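PDB 3TY1: thioredoxin-like protein from Klebsiella pneumoniae subsp. pneumoniae MGH 78578, which is of unknown function but belongs to the galactose mutarotase (aldose 1-epimerase) superfamily and probably binds carbohydrate. Local coordinates for residues A[154-159]-A[182-187]; A[29-34]-A[55-60]; A[2-7]-A[148-153]. All blocks are in the same frame, centred on the assembly; numbering follows the deposited sequence. Where two conformers were deposited one is given.

Contact 1 of 3, residues A[154-159]-A[182-187]; sequences SAPYEI and RYVPGS. With SO4 (sulfate ion), chain I.
Ile159 and Tyr183 form an antiparallel hydrogen-bonded pair where strand 159-169 begins and strand 173-183 ends. Ile159 N donates a hydrogen bond to Tyr183 O at 2.9 Å in a nearly straight line, and Tyr183 N answers to Ile159 O. Beyond this pair the regular pairing stops, but 156-158 stays in touch with Val184 and Pro185; 184-187 forms a type II turn with Gly186 in its third position.

The apolar contacts gather on that turn. Pro156, which follows a cis peptide bond, sets its CB 3.6 Å from Val184 CG1. Pro185 turns CD and CG toward the Tyr157 carbonyl oxygen, with CD 3.1 Å from Tyr157 O, and its CG meets Ile159 CD1 at 3.9 Å. A water donates to both Pro156 O and Pro185 O and so bridges the two backbones.

Polar side chains occupy the far end. Extended beyond CG, with CG anti to N (chi1 -173°), Glu158 brings OE2 alongside the aliphatic part of Arg182, 3.5 Å from CD. The carboxylate and guanidinium planes stand 79° apart and their charged atoms do not touch; Glu158 pairs instead with Arg160, and Arg182 with Glu180. The Arg182 guanidinium reaches a sulfate ion only through weak, long bonds, and Arg160 also binds that ion.

Just ahead of the turn, the Tyr183 hydroxyl reaches over to its last residue and donates to a lone pair of Ser187 O at 2.7 Å. Taken together, this is the open end of a long beta hairpin in the larger antiparallel sheet of the supersandwich fold, with Ile159 and Pro185 facing strand 33-39.

Contact 2 of 3, residues A[29-34]-A[55-60]; sequences KDHAFS and SKDGLT. With SO4 (sulfate ion), chain G.
His31 and Asp57 meet through ring nitrogen and carboxylate at the surface, where strand 33-39 is about to begin and strand 49-55 has just ended. Starting at CB, the imidazole leaves the backbone with CG anti to the carbonyl carbon (chi1 -71°), which carries the ring across to the opposite loop. CB itself lies 3.9 Å from Asp57 OD1, and CG is almost equally far from both carboxylate oxygens. ND1 then makes the real contact: it donates to Asp57 OD2 at 2.7 Å, with OD1 a weak second acceptor. The bond is bent, and the donor approaches OD2 from above the carboxylate plane; the ring and carboxylate planes are 68° apart. Next round the ring, CE1 packs 3.3 Å from OD2. Asp57 was modelled in two conformers, so this grip is certain only for the one described. In it, OD2 also accepts from a water that receives the Ala32 N-H, so the carboxylate is tied to the neighbouring backbone as well.

Next to this pair, Lys56 N donates to Ala32 O at 3.2 Å, and Ala32 CB rests 4.0 Å from Lys56 CE. Phe33 and Ser55 then face each other as an antiparallel non-hydrogen-bonded pair. At the far end of 29-34, Lys29 NZ binds a sulfate ion, probably from the crystallisation liquor.

The contact lies at one end of two interior strands, 33-39 and 49-55, of the six-stranded antiparallel sheet, and the loop leads on to strand 60-64; Phe33 leans on Pro185 of the larger sheet's turn and His31 lies beside the same proline.

Contact 3 of 3, residues A[2-7]-A[148-153]; sequences AKTWVL and EVEVAD
Two neighbouring strands of the large antiparallel sheet, 2-9 and 146-152, run side by side here, their short axes 4.6 Å apart at closest approach and 163° between directions. Lys3 with Val151 and Trp5 with Val149 are the hydrogen-bonded pairs, each closed by two N-H to O bonds; Trp5 N to Val149 O is the shortest at 2.7 Å. Ala2, Thr4 and Val6 stand opposite Ala152, Glu150 and Glu148 in the non-hydrogen-bonded pairs.

On the face with Trp5, the indole is set by CG lying anti to the carbonyl carbon (chi1 -66°). Its edge meets Val149 O, which lies 3.4 Å from CE3 and close to the ring plane. Separately, Trp5 CZ3 touches Val151 CG2 at 3.9 Å. Lys3 CG lies above one face of the indole, toward its rim, and Leu7 CD2 packs against Val149 CG2 at 3.7 Å.

On the other face, Ala2 CB sits 3.6 Å from Glu150 CG, and Thr4 CG2 lies against Glu148 CB. Val6 runs beside Glu148, pointing the same way. Both glutamates send their OE1 atoms to Arg162 of the next strand, so their charge is probably balanced largely by that arginine.

Val149 and Val151 also reach Ile35 of strand 33-39, so this face is where two sheets pack in a beta-sandwich manner, typical of the supersandwich fold.

From the N terminus, strand 2-9 opens contact 3, which closes only at 148-153, some 140 residues later. Contact 2 is nested in that long loop, joining 29-34 to 55-60 within the six-stranded sheet. Contact 1 follows in series, with 154-159 coming directly after 148-153 and closing onto 182-187. Contacts 1 and 3 share the ten-stranded sheet, and Glu158 O probably accepts from Ala152 N. Contacts 1 and 2 meet across the two sheets, where Tyr183 OH probably bonds to Leu59 N, while Phe33 packs on Val151 to link contacts 2 and 3. All lie on one side of the chain's centre.

Contact 1 of 3, residues A[154-159]-A[182-187]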
ATOM      1  N   SER A 154     -16.336  32.062 -23.791  1.00 34.62           N
ATOM      2  CA  SER A 154     -17.387  33.085 -23.753  1.00 33.73           C
ATOM      3  C   SER A 154     -18.557  32.587 -22.923  1.00 32.99           C
ATOM      4  O   SER A 154     -18.611  31.404 -22.591  1.00 31.21           O
ATOM      5  CB  SER A 154     -17.786  33.471 -25.187  1.00 35.96           C
ATOM      6  OG  SER A 154     -18.487  32.407 -25.820  1.00 44.03           O
ATOM      7  N   ALA A 155     -19.442  33.503 -22.553  1.00 32.57           N
ATOM      8  CA  ALA A 155     -20.613  33.206 -21.743  1.00 32.57           C
ATOM      9  C   ALA A 155     -21.385  32.039 -22.339  1.00 32.05           C
ATOM     10  O   ALA A 155     -21.568  31.996 -23.553  1.00 34.91           O
ATOM     11  CB  ALA A 155     -21.493  34.409 -21.609  1.00 30.21           C
ATOM     12  N   PRO A 156     -21.872  31.116 -21.496  1.00 31.01           N
ATOM     13  CA  PRO A 156     -21.891  31.074 -20.036  1.00 29.31           C
ATOM     14  C   PRO A 156     -20.679  30.448 -19.361  1.00 30.01           C
ATOM     15  O   PRO A 156     -20.767  30.121 -18.181  1.00 31.57           O
ATOM     16  CB  PRO A 156     -23.187  30.263 -19.747  1.00 31.27           C
ATOM     17  CG  PRO A 156     -23.200  29.256 -20.834  1.00 31.77           C
ATOM     18  CD  PRO A 156     -22.710  30.011 -22.060  1.00 32.44           C
ATOM     19  N   TYR A 157     -19.531  30.333 -20.046  1.00 28.66           N
ATOM     20  CA  TYR A 157     -18.282  29.906 -19.362  1.00 30.58           C
ATOM     21  C   TYR A 157     -18.355  28.541 -18.712  1.00 28.60           C
ATOM     22  O   TYR A 157     -17.894  28.330 -17.591  1.00 30.08           O
ATOM     23  CB  TYR A 157     -17.806  30.975 -18.348  1.00 32.23           C
ATOM     24  CG  TYR A 157     -17.583  32.330 -18.987  1.00 26.50           C
ATOM     25  CD1 TYR A 157     -16.488  32.558 -19.816  1.00 35.17           C
ATOM     26  CD2 TYR A 157     -18.477  33.383 -18.773  1.00 34.18           C
ATOM     27  CE1 TYR A 157     -16.274  33.818 -20.383  1.00 43.79           C
ATOM     28  CE2 TYR A 157     -18.274  34.627 -19.336  1.00 34.12           C
ATOM     29  CZ  TYR A 157     -17.188  34.847 -20.141  1.00 43.09           C
ATOM     30  OH  TYR A 157     -17.004  36.101 -20.689  1.00 49.59           O
ATOM     31  N   GLU A 158     -18.929  27.589 -19.451  1.00 28.32           N
ATOM     32  CA  GLU A 158     -19.020  26.229 -18.988  1.00 28.67           C
ATOM     33  C   GLU A 158     -17.617  25.673 -18.663  1.00 27.30           C
ATOM     34  O   GLU A 158     -16.702  25.818 -19.437  1.00 27.55           O
ATOM     35  CB  GLU A 158     -19.682  25.343 -20.042  1.00 32.20           C
ATOM     36  CG  GLU A 158     -19.965  23.933 -19.558  1.00 34.40           C
ATOM     37  CD  GLU A 158     -20.510  22.992 -20.657  1.00 34.97           C
ATOM     38  OE1 GLU A 158     -20.271  23.222 -21.835  1.00 52.86           O
ATOM     39  OE2 GLU A 158     -21.120  21.974 -20.321  1.00 38.79           O
ATOM     40  N   ILE A 159     -17.524  25.015 -17.508  1.00 27.53           N
ATOM     41  CA  ILE A 159     -16.326  24.403 -17.003  1.00 27.19           C
ATOM     42  C   ILE A 159     -16.488  22.898 -17.187  1.00 26.09           C
ATOM     43  O   ILE A 159     -17.544  22.359 -16.896  1.00 26.53           O
ATOM     44  CB  ILE A 159     -16.153  24.710 -15.512  1.00 26.11           C
ATOM     45  CG1 ILE A 159     -16.050  26.240 -15.293  1.00 26.78           C
ATOM     46  CG2 ILE A 159     -14.910  23.931 -14.899  1.00 25.39           C
ATOM     47  CD1 ILE A 159     -16.228  26.624 -13.772  1.00 25.96           C
ATOM     48  N   ARG A 182     -19.349  18.514 -15.831  1.00 28.69           N
ATOM     49  CA  ARG A 182     -19.610  19.780 -16.516  1.00 27.10           C
ATOM     50  C   ARG A 182     -20.451  20.663 -15.608  1.00 28.09           C
ATOM     51  O   ARG A 182     -21.438  20.213 -15.009  1.00 27.91           O
ATOM     52  CB  ARG A 182     -20.351  19.550 -17.812  1.00 27.49           C
ATOM     53  CG  ARG A 182     -19.692  18.577 -18.720  1.00 27.70           C
ATOM     54  CD  ARG A 182     -20.389  18.587 -20.097  1.00 33.88           C
ATOM     55  NE  ARG A 182     -19.859  17.512 -20.928  1.00 39.22           N
ATOM     56  CZ  ARG A 182     -20.309  17.193 -22.132  1.00 43.36           C
ATOM     57  NH1 ARG A 182     -21.331  17.852 -22.671  1.00 45.69           N
ATOM     58  NH2 ARG A 182     -19.743  16.186 -22.784  1.00 45.38           N
ATOM     59  N   TYR A 183     -20.051  21.919 -15.482  1.00 27.03           N
ATOM     60  CA  TYR A 183     -20.759  22.853 -14.617  1.00 25.08           C
ATOM     61  C   TYR A 183     -20.774  24.238 -15.238  1.00 25.19           C
ATOM     62  O   TYR A 183     -19.728  24.739 -15.621  1.00 26.69           O
ATOM     63  CB  TYR A 183     -20.098  22.885 -13.222  1.00 24.36           C
ATOM     64  CG  TYR A 183     -20.775  23.904 -12.338  1.00 23.72           C
ATOM     65  CD1 TYR A 183     -22.106  23.728 -11.955  1.00 25.34           C
ATOM     66  CD2 TYR A 183     -20.113  25.016 -11.882  1.00 27.20           C
ATOM     67  CE1 TYR A 183     -22.780  24.671 -11.181  1.00 27.71           C
ATOM     68  CE2 TYR A 183     -20.785  25.980 -11.106  1.00 27.24           C
ATOM     69  CZ  TYR A 183     -22.125  25.800 -10.764  1.00 27.28           C
ATOM     70  OH  TYR A 183     -22.762  26.771  -9.993  1.00 30.18           O
ATOM     71  N   VAL A 184     -21.966  24.838 -15.352  1.00 24.77           N
ATOM     72  CA  VAL A 184     -22.119  26.198 -15.809  1.00 26.46           C
ATOM     73  C   VAL A 184     -22.126  27.105 -14.553  1.00 27.67           C
ATOM     74  O   VAL A 184     -22.970  26.964 -13.663  1.00 27.91           O
ATOM     75  CB  VAL A 184     -23.400  26.421 -16.637  1.00 30.19           C
ATOM     76  CG1 VAL A 184     -23.535  27.908 -17.015  1.00 30.61           C
ATOM     77  CG2 VAL A 184     -23.396  25.559 -17.866  1.00 29.79           C
ATOM     78  N   PRO A 185     -21.171  28.046 -14.473  1.00 28.82           N
ATOM     79  CA  PRO A 185     -21.120  28.933 -13.317  1.00 29.48           C
ATOM     80  C   PRO A 185     -22.442  29.580 -12.982  1.00 28.99           C
ATOM     81  O   PRO A 185     -23.139  30.030 -13.869  1.00 28.88           O
ATOM     82  CB  PRO A 185     -20.090  29.976 -13.754  1.00 30.56           C
ATOM     83  CG  PRO A 185     -19.102  29.182 -14.455  1.00 29.73           C
ATOM     84  CD  PRO A 185     -19.952  28.195 -15.292  1.00 29.06           C
ATOM     85  N   GLY A 186     -22.820  29.565 -11.709  1.00 29.07           N
ATOM     86  CA  GLY A 186     -24.129  30.109 -11.283  1.00 31.22           C
ATOM     87  C   GLY A 186     -25.312  29.136 -11.300  1.00 32.11           C
ATOM     88  O   GLY A 186     -26.361  29.422 -10.720  1.00 33.02           O
ATOM     89  N   SER A 187     -25.144  27.998 -11.955  1.00 31.66           N
ATOM     90  CA  SER A 187     -26.185  26.989 -12.070  1.00 28.97           C
ATOM     91  C   SER A 187     -26.369  26.241 -10.750  1.00 28.20           C
ATOM     92  O   SER A 187     -25.434  26.140  -9.934  1.00 27.93           O
ATOM     93  CB  SER A 187     -25.786  25.935 -13.137  1.00 27.37           C
ATOM     94  OG  SER A 187     -26.887  25.026 -13.341  1.00 36.72           O
TER
HETATM   95  S   SO4 I 509     -20.593  18.552 -26.471  1.00 74.79           S
HETATM   96  O1  SO4 I 509     -21.660  19.235 -25.739  1.00 78.63           O
HETATM   97  O2  SO4 I 509     -21.099  18.181 -27.786  1.00 86.35           O
HETATM   98  O3  SO4 I 509     -19.477  19.463 -26.666  1.00 65.63           O
HETATM   99  O4  SO4 I 509     -20.213  17.305 -25.828  1.00 71.04           O
HETATM  100  O   HOH W   1     -22.482  31.157 -16.264  1.00 35.98           O
HETATM  101  O   HOH W   2     -22.604  20.850 -22.083  1.00 54.19           O

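Contact 2 of 3, residues A[29-34]-A[55-60]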
ATOM      1  N   LYS A  29     -16.385  38.119 -16.970  1.00 57.46           N
ATOM      2  CA  LYS A  29     -17.110  39.296 -16.431  1.00 59.18           C
ATOM      3  C   LYS A  29     -18.483  39.065 -15.732  1.00 57.03           C
ATOM      4  O   LYS A  29     -19.046  40.021 -15.133  1.00 60.32           O
ATOM      5  CB  LYS A  29     -17.302  40.304 -17.584  1.00 62.52           C
ATOM      6  CG  LYS A  29     -16.001  40.733 -18.315  1.00 66.94           C
ATOM      7  CD  LYS A  29     -15.287  41.882 -17.603  1.00 73.39           C
ATOM      8  CE  LYS A  29     -15.874  43.208 -18.014  1.00 75.01           C
ATOM      9  NZ  LYS A  29     -15.517  44.298 -17.092  1.00 80.66           N
ATOM     10  N   ASP A  30     -19.002  37.840 -15.810  1.00 46.71           N
ATOM     11  CA  ASP A  30     -20.333  37.514 -15.318  1.00 44.40           C
ATOM     12  C   ASP A  30     -20.128  36.785 -13.946  1.00 44.85           C
ATOM     13  O   ASP A  30     -19.505  37.359 -13.076  1.00 45.91           O
ATOM     14  CB  ASP A  30     -21.059  36.649 -16.361  1.00 43.41           C
ATOM     15  CG  ASP A  30     -21.111  37.317 -17.741  1.00 47.54           C
ATOM     16  OD1 ASP A  30     -21.144  38.571 -17.831  1.00 39.66           O
ATOM     17  OD2 ASP A  30     -21.118  36.581 -18.740  1.00 35.76           O
ATOM     18  N   HIS A  31     -20.563  35.536 -13.789  1.00 40.98           N
ATOM     19  CA  HIS A  31     -20.489  34.845 -12.507  1.00 39.07           C
ATOM     20  C   HIS A  31     -19.037  34.570 -12.128  1.00 41.39           C
ATOM     21  O   HIS A  31     -18.318  33.967 -12.942  1.00 41.10           O
ATOM     22  CB  HIS A  31     -21.254  33.528 -12.583  1.00 39.67           C
ATOM     23  CG  HIS A  31     -22.746  33.687 -12.662  1.00 45.82           C
ATOM     24  ND1 HIS A  31     -23.526  33.851 -11.538  1.00 50.32           N
ATOM     25  CD2 HIS A  31     -23.604  33.659 -13.715  1.00 50.13           C
ATOM     26  CE1 HIS A  31     -24.794  33.950 -11.896  1.00 51.50           C
ATOM     27  NE2 HIS A  31     -24.870  33.825 -13.209  1.00 51.36           N
ATOM     28  N   ALA A  32     -18.618  35.023 -10.929  1.00 36.20           N
ATOM     29  CA  ALA A  32     -17.252  34.833 -10.436  1.00 36.05           C
ATOM     30  C   ALA A  32     -17.015  33.418  -9.979  1.00 32.78           C
ATOM     31  O   ALA A  32     -17.857  32.810  -9.329  1.00 31.72           O
ATOM     32  CB  ALA A  32     -16.942  35.774  -9.291  1.00 36.01           C
ATOM     33  N   PHE A  33     -15.813  32.923 -10.243  1.00 32.36           N
ATOM     34  CA  PHE A  33     -15.443  31.608  -9.815  1.00 31.39           C
ATOM     35  C   PHE A  33     -13.924  31.431  -9.805  1.00 32.16           C
ATOM     36  O   PHE A  33     -13.161  32.235 -10.356  1.00 29.82           O
ATOM     37  CB  PHE A  33     -16.081  30.544 -10.738  1.00 33.87           C
ATOM     38  CG  PHE A  33     -15.583  30.571 -12.149  1.00 31.84           C
ATOM     39  CD1 PHE A  33     -14.443  29.836 -12.514  1.00 37.60           C
ATOM     40  CD2 PHE A  33     -16.243  31.290 -13.114  1.00 35.07           C
ATOM     41  CE1 PHE A  33     -13.983  29.855 -13.824  1.00 37.63           C
ATOM     42  CE2 PHE A  33     -15.786  31.292 -14.450  1.00 37.26           C
ATOM     43  CZ  PHE A  33     -14.657  30.580 -14.787  1.00 34.77           C
ATOM     44  N   SER A  34     -13.495  30.367  -9.171  1.00 30.96           N
ATOM     45  CA  SER A  34     -12.093  29.957  -9.246  1.00 31.02           C
ATOM     46  C   SER A  34     -12.076  28.448  -9.283  1.00 30.94           C
ATOM     47  O   SER A  34     -13.071  27.809  -8.921  1.00 31.11           O
ATOM     48  CB  SER A  34     -11.298  30.481  -8.067  1.00 34.13           C
ATOM     49  OG  SER A  34     -11.713  29.850  -6.874  1.00 36.37           O
ATOM     50  N   SER A  55     -17.568  28.763  -6.440  1.00 38.31           N
ATOM     51  CA  SER A  55     -18.483  29.730  -7.032  0.50 41.49           C
ATOM     52  C   SER A  55     -18.849  30.814  -6.023  1.00 46.39           C
ATOM     53  O   SER A  55     -18.994  30.528  -4.821  1.00 47.76           O
ATOM     54  CB  SER A  55     -19.730  29.008  -7.466  0.50 42.73           C
ATOM     55  OG  SER A  55     -19.468  28.209  -8.601  0.50 31.33           O
ATOM     56  N   LYS A  56     -19.030  32.043  -6.496  1.00 50.22           N
ATOM     57  CA  LYS A  56     -19.520  33.076  -5.596  1.00 54.43           C
ATOM     58  C   LYS A  56     -21.016  32.816  -5.293  1.00 53.66           C
ATOM     59  O   LYS A  56     -21.375  32.720  -4.120  1.00 60.43           O
ATOM     60  CB  LYS A  56     -19.295  34.489  -6.149  1.00 58.22           C
ATOM     61  CG  LYS A  56     -19.606  35.596  -5.109  1.00 67.63           C
ATOM     62  CD  LYS A  56     -18.988  36.959  -5.471  1.00 78.24           C
ATOM     63  CE  LYS A  56     -19.516  37.495  -6.802  1.00 81.38           C
ATOM     64  NZ  LYS A  56     -19.014  38.856  -7.128  1.00 83.60           N
ATOM     65  N   ASP A  57     -21.831  32.593  -6.343  1.00 45.73           N
ATOM     66  CA  ASP A  57     -23.282  32.509  -6.291  0.50 44.74           C
ATOM     67  C   ASP A  57     -23.817  31.216  -6.941  1.00 43.37           C
ATOM     68  O   ASP A  57     -24.819  31.251  -7.624  1.00 44.91           O
ATOM     69  CB  ASP A  57     -23.832  33.740  -7.064  0.50 44.79           C
ATOM     70  CG  ASP A  57     -23.201  33.884  -8.466  0.50 50.30           C
ATOM     71  OD1 ASP A  57     -22.576  32.915  -8.935  0.50 59.96           O
ATOM     72  OD2 ASP A  57     -23.294  34.951  -9.096  0.50 58.63           O
ATOM     73  N   GLY A  58     -23.120  30.104  -6.790  1.00 33.67           N
ATOM     74  CA  GLY A  58     -23.518  28.873  -7.434  1.00 33.13           C
ATOM     75  C   GLY A  58     -23.123  27.711  -6.581  1.00 31.86           C
ATOM     76  O   GLY A  58     -23.199  27.804  -5.367  1.00 31.99           O
ATOM     77  N   LEU A  59     -22.680  26.641  -7.229  1.00 28.64           N
ATOM     78  CA  LEU A  59     -22.250  25.449  -6.536  1.00 28.47           C
ATOM     79  C   LEU A  59     -20.740  25.475  -6.324  1.00 30.18           C
ATOM     80  O   LEU A  59     -19.973  25.787  -7.253  1.00 30.38           O
ATOM     81  CB  LEU A  59     -22.608  24.203  -7.321  1.00 27.13           C
ATOM     82  CG  LEU A  59     -24.083  23.868  -7.575  1.00 27.64           C
ATOM     83  CD1 LEU A  59     -24.192  22.523  -8.337  1.00 27.03           C
ATOM     84  CD2 LEU A  59     -24.818  23.834  -6.220  1.00 23.18           C
ATOM     85  N   THR A  60     -20.320  25.054  -5.137  1.00 27.68           N
ATOM     86  CA  THR A  60     -18.917  24.818  -4.874  1.00 26.04           C
ATOM     87  C   THR A  60     -18.756  23.302  -4.922  1.00 27.90           C
ATOM     88  O   THR A  60     -19.426  22.555  -4.182  1.00 26.89           O
ATOM     89  CB  THR A  60     -18.428  25.454  -3.563  1.00 29.43           C
ATOM     90  OG1 THR A  60     -18.445  26.868  -3.729  1.00 28.00           O
ATOM     91  CG2 THR A  60     -16.941  25.016  -3.263  1.00 26.88           C
TER
HETATM   92  S   SO4 G 507     -16.460  47.141 -15.961  1.00101.26           S
HETATM   93  O1  SO4 G 507     -16.559  48.055 -14.820  1.00 85.74           O
HETATM   94  O2  SO4 G 507     -16.973  47.826 -17.158  1.00102.83           O
HETATM   95  O3  SO4 G 507     -15.057  46.777 -16.151  1.00 92.42           O
HETATM   96  O4  SO4 G 507     -17.230  45.910 -15.744  1.00 96.07           O
HETATM   97  O   HOH W   3     -20.890  35.914  -9.156  1.00 50.37           O

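Contact 3 of 3, residues A[2-7]-A[148-153]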
ATOM      1  N   ALA A   2     -12.460  27.206 -26.275  1.00 46.74           N
ATOM      2  CA  ALA A   2     -12.252  26.904 -24.861  1.00 42.33           C
ATOM      3  C   ALA A   2     -10.765  26.855 -24.584  1.00 44.28           C
ATOM      4  O   ALA A   2      -9.962  26.618 -25.492  1.00 44.44           O
ATOM      5  CB  ALA A   2     -12.905  25.569 -24.488  1.00 41.43           C
ATOM      6  N   LYS A   3     -10.383  27.128 -23.342  1.00 41.42           N
ATOM      7  CA  LYS A   3      -9.006  26.946 -22.942  1.00 42.27           C
ATOM      8  C   LYS A   3      -8.949  25.708 -22.064  1.00 40.87           C
ATOM      9  O   LYS A   3      -9.820  25.519 -21.208  1.00 35.77           O
ATOM     10  CB  LYS A   3      -8.475  28.158 -22.216  1.00 45.83           C
ATOM     11  CG  LYS A   3      -7.014  27.949 -21.738  1.00 57.25           C
ATOM     12  CD  LYS A   3      -6.132  29.180 -21.862  1.00 67.37           C
ATOM     13  CE  LYS A   3      -4.656  28.781 -21.702  1.00 72.18           C
ATOM     14  NZ  LYS A   3      -3.730  29.900 -21.971  1.00 78.06           N
ATOM     15  N   THR A   4      -7.928  24.880 -22.287  1.00 38.93           N
ATOM     16  CA  THR A   4      -7.707  23.678 -21.507  1.00 37.54           C
ATOM     17  C   THR A   4      -6.388  23.782 -20.744  1.00 38.29           C
ATOM     18  O   THR A   4      -5.381  24.143 -21.332  1.00 40.29           O
ATOM     19  CB  THR A   4      -7.704  22.434 -22.432  1.00 40.28           C
ATOM     20  OG1 THR A   4      -8.992  22.325 -23.075  1.00 40.46           O
ATOM     21  CG2 THR A   4      -7.449  21.140 -21.636  1.00 37.97           C
ATOM     22  N   TRP A   5      -6.408  23.460 -19.444  1.00 34.18           N
ATOM     23  CA  TRP A   5      -5.180  23.288 -18.650  1.00 33.86           C
ATOM     24  C   TRP A   5      -5.002  21.812 -18.322  1.00 33.50           C
ATOM     25  O   TRP A   5      -5.944  21.153 -17.884  1.00 32.33           O
ATOM     26  CB  TRP A   5      -5.253  24.072 -17.342  1.00 36.53           C
ATOM     27  CG  TRP A   5      -5.288  25.538 -17.510  1.00 37.07           C
ATOM     28  CD1 TRP A   5      -4.231  26.383 -17.408  1.00 41.79           C
ATOM     29  CD2 TRP A   5      -6.430  26.353 -17.804  1.00 31.98           C
ATOM     30  NE1 TRP A   5      -4.628  27.672 -17.611  1.00 44.03           N
ATOM     31  CE2 TRP A   5      -5.977  27.694 -17.849  1.00 38.06           C
ATOM     32  CE3 TRP A   5      -7.785  26.093 -18.019  1.00 32.81           C
ATOM     33  CZ2 TRP A   5      -6.828  28.762 -18.126  1.00 41.12           C
ATOM     34  CZ3 TRP A   5      -8.620  27.132 -18.281  1.00 38.56           C
ATOM     35  CH2 TRP A   5      -8.142  28.467 -18.339  1.00 39.71           C
ATOM     36  N   VAL A   6      -3.786  21.294 -18.492  1.00 31.58           N
ATOM     37  CA  VAL A   6      -3.499  19.890 -18.237  1.00 31.55           C
ATOM     38  C   VAL A   6      -2.829  19.853 -16.874  1.00 33.67           C
ATOM     39  O   VAL A   6      -1.697  20.276 -16.708  1.00 35.35           O
ATOM     40  CB  VAL A   6      -2.584  19.233 -19.326  1.00 32.74           C
ATOM     41  CG1 VAL A   6      -2.273  17.766 -18.916  1.00 35.75           C
ATOM     42  CG2 VAL A   6      -3.240  19.302 -20.730  1.00 33.49           C
ATOM     43  N   LEU A   7      -3.551  19.379 -15.881  1.00 29.19           N
ATOM     44  CA  LEU A   7      -3.056  19.378 -14.507  1.00 31.66           C
ATOM     45  C   LEU A   7      -2.186  18.166 -14.222  1.00 32.61           C
ATOM     46  O   LEU A   7      -1.330  18.231 -13.343  1.00 32.62           O
ATOM     47  CB  LEU A   7      -4.230  19.366 -13.514  1.00 29.85           C
ATOM     48  CG  LEU A   7      -4.905  20.672 -13.129  1.00 34.91           C
ATOM     49  CD1 LEU A   7      -5.143  21.550 -14.272  1.00 32.21           C
ATOM     50  CD2 LEU A   7      -6.170  20.413 -12.289  1.00 29.83           C
ATOM     51  N   GLU A 148      -7.596  17.154 -16.810  1.00 28.44           N
ATOM     52  CA  GLU A 148      -7.699  18.413 -17.569  1.00 28.96           C
ATOM     53  C   GLU A 148      -8.869  19.239 -17.081  1.00 30.25           C
ATOM     54  O   GLU A 148      -9.923  18.685 -16.740  1.00 28.96           O
ATOM     55  CB  GLU A 148      -7.936  18.166 -19.059  1.00 30.94           C
ATOM     56  CG  GLU A 148      -6.801  17.438 -19.737  1.00 40.83           C
ATOM     57  CD  GLU A 148      -7.060  17.089 -21.224  1.00 45.12           C
ATOM     58  OE1 GLU A 148      -8.216  17.080 -21.677  1.00 47.28           O
ATOM     59  OE2 GLU A 148      -6.074  16.808 -21.934  1.00 50.86           O
ATOM     60  N   VAL A 149      -8.666  20.553 -17.079  1.00 30.40           N
ATOM     61  CA  VAL A 149      -9.687  21.528 -16.747  1.00 29.97           C
ATOM     62  C   VAL A 149      -9.900  22.398 -17.994  1.00 29.71           C
ATOM     63  O   VAL A 149      -8.941  22.925 -18.576  1.00 30.64           O
ATOM     64  CB  VAL A 149      -9.252  22.417 -15.555  1.00 31.20           C
ATOM     65  CG1 VAL A 149     -10.256  23.560 -15.351  1.00 28.92           C
ATOM     66  CG2 VAL A 149      -9.093  21.569 -14.304  1.00 27.80           C
ATOM     67  N   GLU A 150     -11.152  22.582 -18.370  1.00 28.06           N
ATOM     68  CA  GLU A 150     -11.502  23.353 -19.569  1.00 30.83           C
ATOM     69  C   GLU A 150     -12.515  24.419 -19.170  1.00 30.37           C
ATOM     70  O   GLU A 150     -13.437  24.145 -18.394  1.00 31.78           O
ATOM     71  CB  GLU A 150     -12.077  22.413 -20.634  1.00 34.62           C
ATOM     72  CG  GLU A 150     -12.677  23.065 -21.894  1.00 40.17           C
ATOM     73  CD  GLU A 150     -13.499  22.072 -22.744  1.00 48.73           C
ATOM     74  OE1 GLU A 150     -13.013  20.944 -22.997  1.00 48.76           O
ATOM     75  OE2 GLU A 150     -14.647  22.420 -23.125  1.00 54.13           O
ATOM     76  N   VAL A 151     -12.343  25.617 -19.707  1.00 30.07           N
ATOM     77  CA  VAL A 151     -13.284  26.724 -19.486  1.00 29.64           C
ATOM     78  C   VAL A 151     -13.585  27.338 -20.842  1.00 32.72           C
ATOM     79  O   VAL A 151     -12.666  27.701 -21.580  1.00 35.12           O
ATOM     80  CB  VAL A 151     -12.726  27.784 -18.522  1.00 29.25           C
ATOM     81  CG1 VAL A 151     -13.787  28.926 -18.285  1.00 33.25           C
ATOM     82  CG2 VAL A 151     -12.339  27.114 -17.178  1.00 25.62           C
ATOM     83  N   ALA A 152     -14.861  27.386 -21.193  1.00 31.66           N
ATOM     84  CA  ALA A 152     -15.297  28.011 -22.442  1.00 32.54           C
ATOM     85  C   ALA A 152     -14.856  29.469 -22.486  1.00 34.77           C
ATOM     86  O   ALA A 152     -14.817  30.155 -21.451  1.00 34.40           O
ATOM     87  CB  ALA A 152     -16.817  27.921 -22.599  1.00 29.06           C
ATOM     88  N   ASP A 153     -14.533  29.934 -23.687  1.00 36.97           N
ATOM     89  CA  ASP A 153     -14.004  31.301 -23.852  1.00 40.05           C
ATOM     90  C   ASP A 153     -15.047  32.412 -23.836  1.00 40.09           C
ATOM     91  O   ASP A 153     -14.676  33.597 -23.879  1.00 42.04           O
ATOM     92  CB  ASP A 153     -13.097  31.417 -25.095  1.00 42.01           C
ATOM     93  CG  ASP A 153     -13.819  31.227 -26.418  1.00 51.03           C
ATOM     94  OD1 ASP A 153     -15.090  31.305 -26.536  1.00 52.56           O
ATOM     95  OD2 ASP A 153     -13.053  30.993 -27.389  1.00 61.73           O
TER